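TqaL (Neurospora crassa, PDB 7EEH) belongs to the 2OG-Fe dioxygenase family of the cupin clan and holds an iron ion in a beta-rich core. Local coordinates at residues K199-H213 with K252-E266. The protein carries 1 engineered substitution. Numbering follows the deposited sequence. Where two conformers were deposited one is given.
Sequences KNMDLAANSAVTFMH and KHSLSPVLPLDETKE. With FE (Fe (III) ion), chain H.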
ATOM      1  N   LYS B 199     -23.454  21.082 -15.434  1.00 37.23           N
ATOM      2  CA  LYS B 199     -23.934  22.430 -15.120  1.00 37.56           C
ATOM      3  C   LYS B 199     -25.439  22.381 -14.904  1.00 40.19           C
ATOM      4  O   LYS B 199     -26.175  21.981 -15.812  1.00 40.29           O
ATOM      5  CB  LYS B 199     -23.598  23.409 -16.249  1.00 37.05           C
ATOM      6  CG  LYS B 199     -23.626  24.900 -15.860  1.00 45.14           C
ATOM      7  CD  LYS B 199     -23.384  25.809 -17.086  1.00 43.65           C
ATOM      8  CE  LYS B 199     -24.578  25.807 -18.057  1.00 43.29           C
ATOM      9  NZ  LYS B 199     -24.427  26.751 -19.208  1.00 43.29           N
ATOM     10  N   ASN B 200     -25.889  22.786 -13.709  1.00 44.02           N
ATOM     11  CA  ASN B 200     -27.320  22.891 -13.381  1.00 39.87           C
ATOM     12  C   ASN B 200     -28.014  21.534 -13.456  1.00 40.84           C
ATOM     13  O   ASN B 200     -29.165  21.417 -13.884  1.00 41.26           O
ATOM     14  CB  ASN B 200     -28.035  23.913 -14.272  1.00 44.37           C
ATOM     15  CG  ASN B 200     -29.499  24.134 -13.859  1.00 42.39           C
ATOM     16  OD1 ASN B 200     -29.844  24.068 -12.673  1.00 41.63           O
ATOM     17  ND2 ASN B 200     -30.363  24.347 -14.843  1.00 41.97           N
HETATM   18  N   MSE B 201     -27.320  20.498 -13.024  1.00 43.75           N
HETATM   19  CA  MSE B 201     -27.898  19.175 -13.121  1.00 41.65           C
HETATM   20  C   MSE B 201     -28.393  18.726 -11.763  1.00 41.85           C
HETATM   21  O   MSE B 201     -27.626  18.681 -10.809  1.00 47.11           O
HETATM   22  CB  MSE B 201     -26.868  18.191 -13.686  1.00 42.39           C
HETATM   23  CG  MSE B 201     -27.262  16.737 -13.616  1.00 43.42           C
HETATM   24 SE   MSE B 201     -26.120  15.608 -14.788  1.00 48.57          SE
HETATM   25  CE  MSE B 201     -24.512  15.591 -13.806  1.00 32.69           C
ATOM     26  N   ASP B 202     -29.685  18.404 -11.684  1.00 45.61           N
ATOM     27  CA  ASP B 202     -30.291  17.933 -10.440  1.00 51.33           C
ATOM     28  C   ASP B 202     -29.807  16.520 -10.132  1.00 53.77           C
ATOM     29  O   ASP B 202     -30.157  15.575 -10.839  1.00 54.85           O
ATOM     30  CB  ASP B 202     -31.814  17.964 -10.548  1.00 51.76           C
ATOM     31  CG  ASP B 202     -32.501  17.706  -9.217  1.00 54.02           C
ATOM     32  OD1 ASP B 202     -31.799  17.627  -8.182  1.00 59.07           O
ATOM     33  OD2 ASP B 202     -33.743  17.580  -9.207  1.00 58.09           O
ATOM     34  N   LEU B 203     -29.029  16.364  -9.060  1.00 55.13           N
ATOM     35  CA  LEU B 203     -28.421  15.073  -8.751  1.00 53.17           C
ATOM     36  C   LEU B 203     -29.328  14.180  -7.917  1.00 55.16           C
ATOM     37  O   LEU B 203     -29.357  12.961  -8.127  1.00 55.49           O
ATOM     38  CB  LEU B 203     -27.086  15.287  -8.034  1.00 49.56           C
ATOM     39  CG  LEU B 203     -26.068  15.913  -8.987  1.00 49.95           C
ATOM     40  CD1 LEU B 203     -24.888  16.538  -8.257  1.00 50.73           C
ATOM     41  CD2 LEU B 203     -25.598  14.866  -9.996  1.00 48.41           C
ATOM     42  N   ALA B 204     -30.079  14.767  -6.983  1.00 60.61           N
ATOM     43  CA  ALA B 204     -30.903  13.966  -6.083  1.00 60.63           C
ATOM     44  C   ALA B 204     -31.928  13.141  -6.850  1.00 60.71           C
ATOM     45  O   ALA B 204     -32.222  11.999  -6.477  1.00 65.34           O
ATOM     46  CB  ALA B 204     -31.596  14.868  -5.059  1.00 59.64           C
ATOM     47  N   ALA B 205     -32.474  13.689  -7.929  1.00 54.67           N
ATOM     48  CA  ALA B 205     -33.444  12.943  -8.715  1.00 55.62           C
ATOM     49  C   ALA B 205     -32.728  11.817  -9.462  1.00 49.99           C
ATOM     50  O   ALA B 205     -31.525  11.589  -9.306  1.00 47.81           O
ATOM     51  CB  ALA B 205     -34.188  13.882  -9.659  1.00 53.00           C
ATOM     52  N   ASN B 206     -33.471  11.050 -10.246  0.63 46.58           N
ATOM     53  CA  ASN B 206     -32.801  10.087 -11.110  0.63 41.80           C
ATOM     54  C   ASN B 206     -32.511  10.773 -12.443  0.63 40.43           C
ATOM     55  O   ASN B 206     -33.114  10.508 -13.485  0.63 40.84           O
ATOM     56  CB  ASN B 206     -33.613   8.810 -11.239  0.63 41.36           C
ATOM     57  CG  ASN B 206     -33.082   7.713 -10.330  0.63 39.62           C
ATOM     58  OD1 ASN B 206     -32.532   8.006  -9.267  0.63 37.25           O
ATOM     59  ND2 ASN B 206     -33.225   6.456 -10.743  0.63 36.30           N
ATOM     60  N   SER B 207     -31.574  11.719 -12.356  1.00 37.86           N
ATOM     61  CA  SER B 207     -31.066  12.446 -13.511  1.00 38.87           C
ATOM     62  C   SER B 207     -29.783  11.794 -14.037  1.00 32.75           C
ATOM     63  O   SER B 207     -28.840  11.546 -13.278  1.00 33.20           O
ATOM     64  CB  SER B 207     -30.845  13.911 -13.119  1.00 38.69           C
ATOM     65  OG  SER B 207     -29.767  14.518 -13.800  1.00 39.23           O
ATOM     66  N   ALA B 208     -29.780  11.492 -15.331  1.00 29.07           N
ATOM     67  CA  ALA B 208     -28.641  10.866 -16.011  1.00 29.42           C
ATOM     68  C   ALA B 208     -28.156   9.613 -15.276  1.00 25.75           C
ATOM     69  O   ALA B 208     -26.972   9.452 -14.981  1.00 25.65           O
ATOM     70  CB  ALA B 208     -27.507  11.870 -16.197  1.00 27.87           C
ATOM     71  N   VAL B 209     -29.094   8.712 -14.984  1.00 29.80           N
ATOM     72  CA  VAL B 209     -28.806   7.450 -14.306  1.00 28.69           C
ATOM     73  C   VAL B 209     -28.633   6.367 -15.359  1.00 28.05           C
ATOM     74  O   VAL B 209     -29.450   6.260 -16.280  1.00 26.64           O
ATOM     75  CB  VAL B 209     -29.923   7.080 -13.314  1.00 29.08           C
ATOM     76  CG1 VAL B 209     -29.800   5.627 -12.877  1.00 31.89           C
ATOM     77  CG2 VAL B 209     -29.878   8.000 -12.098  1.00 30.61           C
ATOM     78  N   THR B 210     -27.574   5.564 -15.232  1.00 26.11           N
ATOM     79  CA  THR B 210     -27.348   4.432 -16.129  1.00 24.41           C
ATOM     80  C   THR B 210     -27.847   3.172 -15.437  1.00 27.41           C
ATOM     81  O   THR B 210     -27.382   2.842 -14.338  1.00 25.92           O
ATOM     82  CB  THR B 210     -25.869   4.292 -16.500  1.00 26.16           C
ATOM     83  OG1 THR B 210     -25.366   5.544 -16.987  1.00 22.73           O
ATOM     84  CG2 THR B 210     -25.656   3.197 -17.565  1.00 21.70           C
ATOM     85  N   PHE B 211     -28.821   2.505 -16.054  1.00 27.02           N
ATOM     86  CA  PHE B 211     -29.283   1.190 -15.627  1.00 29.00           C
ATOM     87  C   PHE B 211     -28.618   0.127 -16.485  1.00 27.59           C
ATOM     88  O   PHE B 211     -28.441   0.315 -17.687  1.00 25.12           O
ATOM     89  CB  PHE B 211     -30.806   1.066 -15.752  1.00 28.45           C
ATOM     90  CG  PHE B 211     -31.555   2.092 -14.969  1.00 28.38           C
ATOM     91  CD1 PHE B 211     -31.831   1.886 -13.631  1.00 33.05           C
ATOM     92  CD2 PHE B 211     -31.961   3.278 -15.561  1.00 39.23           C
ATOM     93  CE1 PHE B 211     -32.510   2.837 -12.888  1.00 35.53           C
ATOM     94  CE2 PHE B 211     -32.645   4.243 -14.825  1.00 39.42           C
ATOM     95  CZ  PHE B 211     -32.918   4.016 -13.484  1.00 36.32           C
HETATM   96  N   MSE B 212     -28.255  -0.987 -15.873  1.00 29.19           N
HETATM   97  CA  MSE B 212     -27.835  -2.114 -16.678  1.00 28.04           C
HETATM   98  C   MSE B 212     -28.754  -3.282 -16.411  1.00 26.40           C
HETATM   99  O   MSE B 212     -29.183  -3.506 -15.276  1.00 27.69           O
HETATM  100  CB  MSE B 212     -26.395  -2.474 -16.396  1.00 28.20           C
HETATM  101  CG  MSE B 212     -25.424  -1.392 -16.868  1.00 34.83           C
HETATM  102 SE   MSE B 212     -23.767  -1.771 -15.979  1.00 57.51          SE
HETATM  103  CE  MSE B 212     -23.707  -3.625 -16.428  1.00 37.93           C
ATOM    104  N   HIS B 213     -29.045  -4.016 -17.478  1.00 26.03           N
ATOM    105  CA  HIS B 213     -30.064  -5.047 -17.480  1.00 26.78           C
ATOM    106  C   HIS B 213     -29.443  -6.338 -17.983  1.00 30.97           C
ATOM    107  O   HIS B 213     -28.437  -6.325 -18.698  1.00 31.77           O
ATOM    108  CB  HIS B 213     -31.257  -4.652 -18.368  1.00 29.48           C
ATOM    109  CG  HIS B 213     -31.579  -3.187 -18.348  1.00 29.09           C
ATOM    110  ND1 HIS B 213     -32.445  -2.627 -17.435  1.00 30.21           N
ATOM    111  CD2 HIS B 213     -31.151  -2.168 -19.131  1.00 27.75           C
ATOM    112  CE1 HIS B 213     -32.543  -1.329 -17.659  1.00 28.70           C
ATOM    113  NE2 HIS B 213     -31.761  -1.024 -18.680  1.00 28.72           N
ATOM    114  N   LYS B 252     -27.298  -5.251 -21.250  1.00 26.91           N
ATOM    115  CA  LYS B 252     -27.990  -4.191 -21.960  1.00 27.80           C
ATOM    116  C   LYS B 252     -27.972  -3.003 -21.022  1.00 27.38           C
ATOM    117  O   LYS B 252     -27.765  -3.169 -19.813  1.00 26.15           O
ATOM    118  CB  LYS B 252     -29.433  -4.572 -22.347  1.00 25.25           C
ATOM    119  CG  LYS B 252     -29.563  -5.544 -23.497  1.00 28.65           C
ATOM    120  CD  LYS B 252     -30.984  -6.045 -23.744  1.00 34.48           C
ATOM    121  CE  LYS B 252     -31.002  -7.160 -24.805  1.00 39.46           C
ATOM    122  NZ  LYS B 252     -32.335  -7.831 -24.957  1.00 38.03           N
ATOM    123  N   HIS B 253     -28.152  -1.801 -21.567  1.00 21.71           N
ATOM    124  CA  HIS B 253     -28.149  -0.642 -20.693  1.00 22.91           C
ATOM    125  C   HIS B 253     -29.095   0.423 -21.230  1.00 27.79           C
ATOM    126  O   HIS B 253     -29.572   0.354 -22.360  1.00 28.55           O
ATOM    127  CB  HIS B 253     -26.731  -0.084 -20.501  1.00 22.30           C
ATOM    128  CG  HIS B 253     -26.061   0.328 -21.771  1.00 25.40           C
ATOM    129  ND1 HIS B 253     -25.424  -0.569 -22.608  1.00 25.65           N
ATOM    130  CD2 HIS B 253     -25.916   1.548 -22.345  1.00 25.68           C
ATOM    131  CE1 HIS B 253     -24.917   0.083 -23.638  1.00 26.31           C
ATOM    132  NE2 HIS B 253     -25.207   1.366 -23.506  1.00 26.08           N
ATOM    133  N   SER B 254     -29.378   1.401 -20.378  1.00 24.56           N
ATOM    134  CA  SER B 254     -30.245   2.516 -20.719  1.00 30.62           C
ATOM    135  C   SER B 254     -29.871   3.688 -19.825  1.00 29.27           C
ATOM    136  O   SER B 254     -29.342   3.501 -18.726  1.00 28.79           O
ATOM    137  CB  SER B 254     -31.726   2.143 -20.570  1.00 32.12           C
ATOM    138  OG  SER B 254     -32.075   1.922 -19.217  1.00 31.76           O
ATOM    139  N   LEU B 255     -30.127   4.900 -20.314  1.00 27.18           N
ATOM    140  CA  LEU B 255     -29.752   6.122 -19.620  1.00 31.28           C
ATOM    141  C   LEU B 255     -30.980   7.006 -19.468  1.00 36.27           C
ATOM    142  O   LEU B 255     -31.767   7.155 -20.406  1.00 39.07           O
ATOM    143  CB  LEU B 255     -28.630   6.864 -20.383  1.00 30.31           C
ATOM    144  CG  LEU B 255     -28.071   8.203 -19.861  1.00 33.68           C
ATOM    145  CD1 LEU B 255     -27.430   8.088 -18.468  1.00 28.62           C
ATOM    146  CD2 LEU B 255     -27.079   8.823 -20.857  1.00 31.02           C
ATOM    147  N   SER B 256     -31.160   7.564 -18.283  1.00 33.94           N
ATOM    148  CA  SER B 256     -32.296   8.446 -18.071  1.00 36.20           C
ATOM    149  C   SER B 256     -31.914   9.877 -18.419  1.00 37.07           C
ATOM    150  O   SER B 256     -30.734  10.232 -18.395  1.00 30.20           O
ATOM    151  CB  SER B 256     -32.767   8.354 -16.622  1.00 35.76           C
ATOM    152  OG  SER B 256     -31.930   9.101 -15.764  1.00 34.16           O
ATOM    153  N   PRO B 257     -32.888  10.727 -18.760  1.00 39.82           N
ATOM    154  CA  PRO B 257     -32.557  12.099 -19.176  1.00 33.52           C
ATOM    155  C   PRO B 257     -31.899  12.903 -18.066  1.00 35.54           C
ATOM    156  O   PRO B 257     -32.163  12.701 -16.879  1.00 35.62           O
ATOM    157  CB  PRO B 257     -33.922  12.700 -19.543  1.00 34.21           C
ATOM    158  CG  PRO B 257     -34.812  11.527 -19.772  1.00 41.29           C
ATOM    159  CD  PRO B 257     -34.333  10.459 -18.852  1.00 38.24           C
ATOM    160  N   VAL B 258     -31.046  13.846 -18.470  1.00 34.71           N
ATOM    161  CA  VAL B 258     -30.571  14.853 -17.532  1.00 36.52           C
ATOM    162  C   VAL B 258     -31.750  15.691 -17.066  1.00 37.66           C
ATOM    163  O   VAL B 258     -32.569  16.145 -17.874  1.00 39.96           O
ATOM    164  CB  VAL B 258     -29.496  15.735 -18.180  1.00 37.97           C
ATOM    165  CG1 VAL B 258     -29.032  16.800 -17.199  1.00 37.30           C
ATOM    166  CG2 VAL B 258     -28.331  14.893 -18.638  1.00 36.30           C
ATOM    167  N   LEU B 259     -31.841  15.901 -15.755  1.00 38.96           N
ATOM    168  CA  LEU B 259     -32.863  16.765 -15.177  1.00 41.64           C
ATOM    169  C   LEU B 259     -32.224  18.046 -14.669  1.00 41.13           C
ATOM    170  O   LEU B 259     -31.221  17.989 -13.946  1.00 38.32           O
ATOM    171  CB  LEU B 259     -33.596  16.064 -14.027  1.00 40.46           C
ATOM    172  CG  LEU B 259     -34.482  14.885 -14.414  1.00 41.44           C
ATOM    173  CD1 LEU B 259     -35.011  14.200 -13.166  1.00 43.91           C
ATOM    174  CD2 LEU B 259     -35.618  15.322 -15.314  1.00 41.73           C
ATOM    175  N   PRO B 260     -32.764  19.212 -15.018  1.00 43.74           N
ATOM    176  CA  PRO B 260     -32.164  20.460 -14.546  1.00 41.71           C
ATOM    177  C   PRO B 260     -32.575  20.751 -13.113  1.00 44.15           C
ATOM    178  O   PRO B 260     -33.727  20.559 -12.719  1.00 47.54           O
ATOM    179  CB  PRO B 260     -32.721  21.512 -15.515  1.00 40.44           C
ATOM    180  CG  PRO B 260     -33.994  20.927 -16.042  1.00 43.06           C
ATOM    181  CD  PRO B 260     -34.028  19.445 -15.744  1.00 41.53           C
ATOM    182  N   LEU B 261     -31.605  21.200 -12.324  1.00 43.90           N
ATOM    183  CA  LEU B 261     -31.891  21.627 -10.962  1.00 46.91           C
ATOM    184  C   LEU B 261     -32.840  22.821 -10.961  1.00 47.17           C
ATOM    185  O   LEU B 261     -33.953  22.756 -10.424  1.00 48.96           O
ATOM    186  CB  LEU B 261     -30.584  21.970 -10.260  1.00 46.41           C
ATOM    187  CG  LEU B 261     -30.700  22.435  -8.816  1.00 51.45           C
ATOM    188  CD1 LEU B 261     -31.450  21.401  -7.993  1.00 48.72           C
ATOM    189  CD2 LEU B 261     -29.315  22.704  -8.252  1.00 51.35           C
ATOM    190  N   ASP B 262     -32.409  23.921 -11.571  1.00 44.71           N
ATOM    191  CA  ASP B 262     -33.251  25.091 -11.795  1.00 44.44           C
ATOM    192  C   ASP B 262     -33.926  24.935 -13.153  1.00 44.07           C
ATOM    193  O   ASP B 262     -33.272  25.056 -14.194  1.00 41.79           O
ATOM    194  CB  ASP B 262     -32.400  26.355 -11.726  1.00 46.25           C
ATOM    195  CG  ASP B 262     -33.184  27.625 -12.016  1.00 48.64           C
ATOM    196  OD1 ASP B 262     -34.394  27.558 -12.312  1.00 48.13           O
ATOM    197  OD2 ASP B 262     -32.565  28.707 -11.941  1.00 49.02           O
ATOM    198  N   GLU B 263     -35.240  24.677 -13.142  1.00 45.96           N
ATOM    199  CA  GLU B 263     -35.988  24.432 -14.374  1.00 47.40           C
ATOM    200  C   GLU B 263     -35.909  25.594 -15.356  1.00 48.53           C
ATOM    201  O   GLU B 263     -36.154  25.398 -16.551  1.00 50.81           O
ATOM    202  CB  GLU B 263     -37.462  24.141 -14.060  1.00 52.04           C
ATOM    203  CG  GLU B 263     -37.696  23.099 -12.973  1.00 59.30           C
ATOM    204  CD  GLU B 263     -38.570  21.952 -13.443  1.00 66.48           C
ATOM    205  OE1 GLU B 263     -38.898  21.916 -14.650  1.00 69.66           O
ATOM    206  OE2 GLU B 263     -38.927  21.087 -12.608  1.00 59.33           O
ATOM    207  N   THR B 264     -35.574  26.793 -14.890  1.00 45.09           N
ATOM    208  CA  THR B 264     -35.548  27.953 -15.769  1.00 50.95           C
ATOM    209  C   THR B 264     -34.269  28.058 -16.593  1.00 52.64           C
ATOM    210  O   THR B 264     -34.169  28.959 -17.434  1.00 51.76           O
ATOM    211  CB  THR B 264     -35.742  29.238 -14.951  1.00 49.67           C
ATOM    212  OG1 THR B 264     -34.510  29.609 -14.319  1.00 50.09           O
ATOM    213  CG2 THR B 264     -36.815  29.035 -13.888  1.00 46.19           C
ATOM    214  N   LYS B 265     -33.297  27.166 -16.392  1.00 48.79           N
ATOM    215  CA  LYS B 265     -32.007  27.270 -17.061  1.00 46.09           C
ATOM    216  C   LYS B 265     -31.641  25.956 -17.740  1.00 47.65           C
ATOM    217  O   LYS B 265     -32.206  24.895 -17.452  1.00 41.18           O
ATOM    218  CB  LYS B 265     -30.904  27.668 -16.079  1.00 46.26           C
ATOM    219  CG  LYS B 265     -31.213  28.910 -15.285  1.00 49.97           C
ATOM    220  CD  LYS B 265     -30.026  29.314 -14.436  1.00 53.41           C
ATOM    221  CE  LYS B 265     -30.336  30.546 -13.608  1.00 57.31           C
ATOM    222  NZ  LYS B 265     -29.302  30.770 -12.559  1.00 63.45           N
ATOM    223  N   GLU B 266     -30.673  26.035 -18.647  1.00 43.11           N
ATOM    224  CA  GLU B 266     -30.226  24.834 -19.330  1.00 45.84           C
ATOM    225  C   GLU B 266     -29.341  23.999 -18.411  1.00 40.45           C
ATOM    226  O   GLU B 266     -28.692  24.510 -17.493  1.00 41.13           O
ATOM    227  CB  GLU B 266     -29.471  25.182 -20.612  1.00 42.09           C
ATOM    228  CG  GLU B 266     -28.093  25.775 -20.360  1.00 45.49           C
ATOM    229  CD  GLU B 266     -27.288  25.954 -21.634  1.00 46.86           C
ATOM    230  OE1 GLU B 266     -27.888  25.872 -22.730  1.00 50.15           O
ATOM    231  OE2 GLU B 266     -26.057  26.171 -21.537  1.00 49.53           O
TER
HETATM  232 FE    FE H 402     -25.174   2.916 -24.986  1.00 24.32          FE
HETATM  233  O   HOH W   1     -34.248  11.276 -15.819  1.00 41.75           O
HETATM  234  O   HOH W   2     -25.385   4.311 -26.774  1.00 27.33           O
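Asn-200 reaches into the turn formed by Asp-262 to Lys-265; with CG anti to the backbone N (chi1 -175°), its amide is carried to the backbone of that turn. Asn-200 CB lies 3.3 Å from Glu-266 O. Beyond it, Asn-200 OD1 takes the Asp-262 N-H on a lone pair in the carbonyl plane, 2.8 Å from Asp-262 N and nearly straight. ND2 gives one N-H to Asp-262 O and the other to Glu-266 O, both acceptors lying in the amide plane, so three bonds fix the rotation of the amide. Asp-262 O also receives Lys-265 N from the opposite face of its plane, closing the type I turn. Nearby, Lys-199 NZ forms a salt bridge with Glu-266 OE2 (2.9 Å), on the anti lone pair.

Midway, Ser-256 OG donates to Asn-206 O, meeting it from above the carbonyl plane, and accepts the N-H of Val-209 N at 3.0 Å; one hydroxyl thus spans the bend at 206-209. Ser-207 OG accepts from Leu-259 N (3.2 Å, 179°). On the antiparallel strands, the His-213 ring turns its edge to Ser-254, and His-213 NE2 and Ser-254 OG share a 3.0 Å hydrogen bond. His-253, on the other face with Met-212, has its CB 3.3 Å from Phe-211 O and binds the iron through NE2 at 2.1 Å, completing with His-184 and Asp-186 the family's two-histidine, one-carboxylate facial triad.

Strand 209-213 runs between 231-236 and 252-255 in the small three-stranded sheet that brings His-253 to the metal. Farther along, Met-201, Ala-208 and Val-258 pack on Arg-269 of strand 267-277 in the large sheet, while Phe-211 meets Pro-228 of the second subunit.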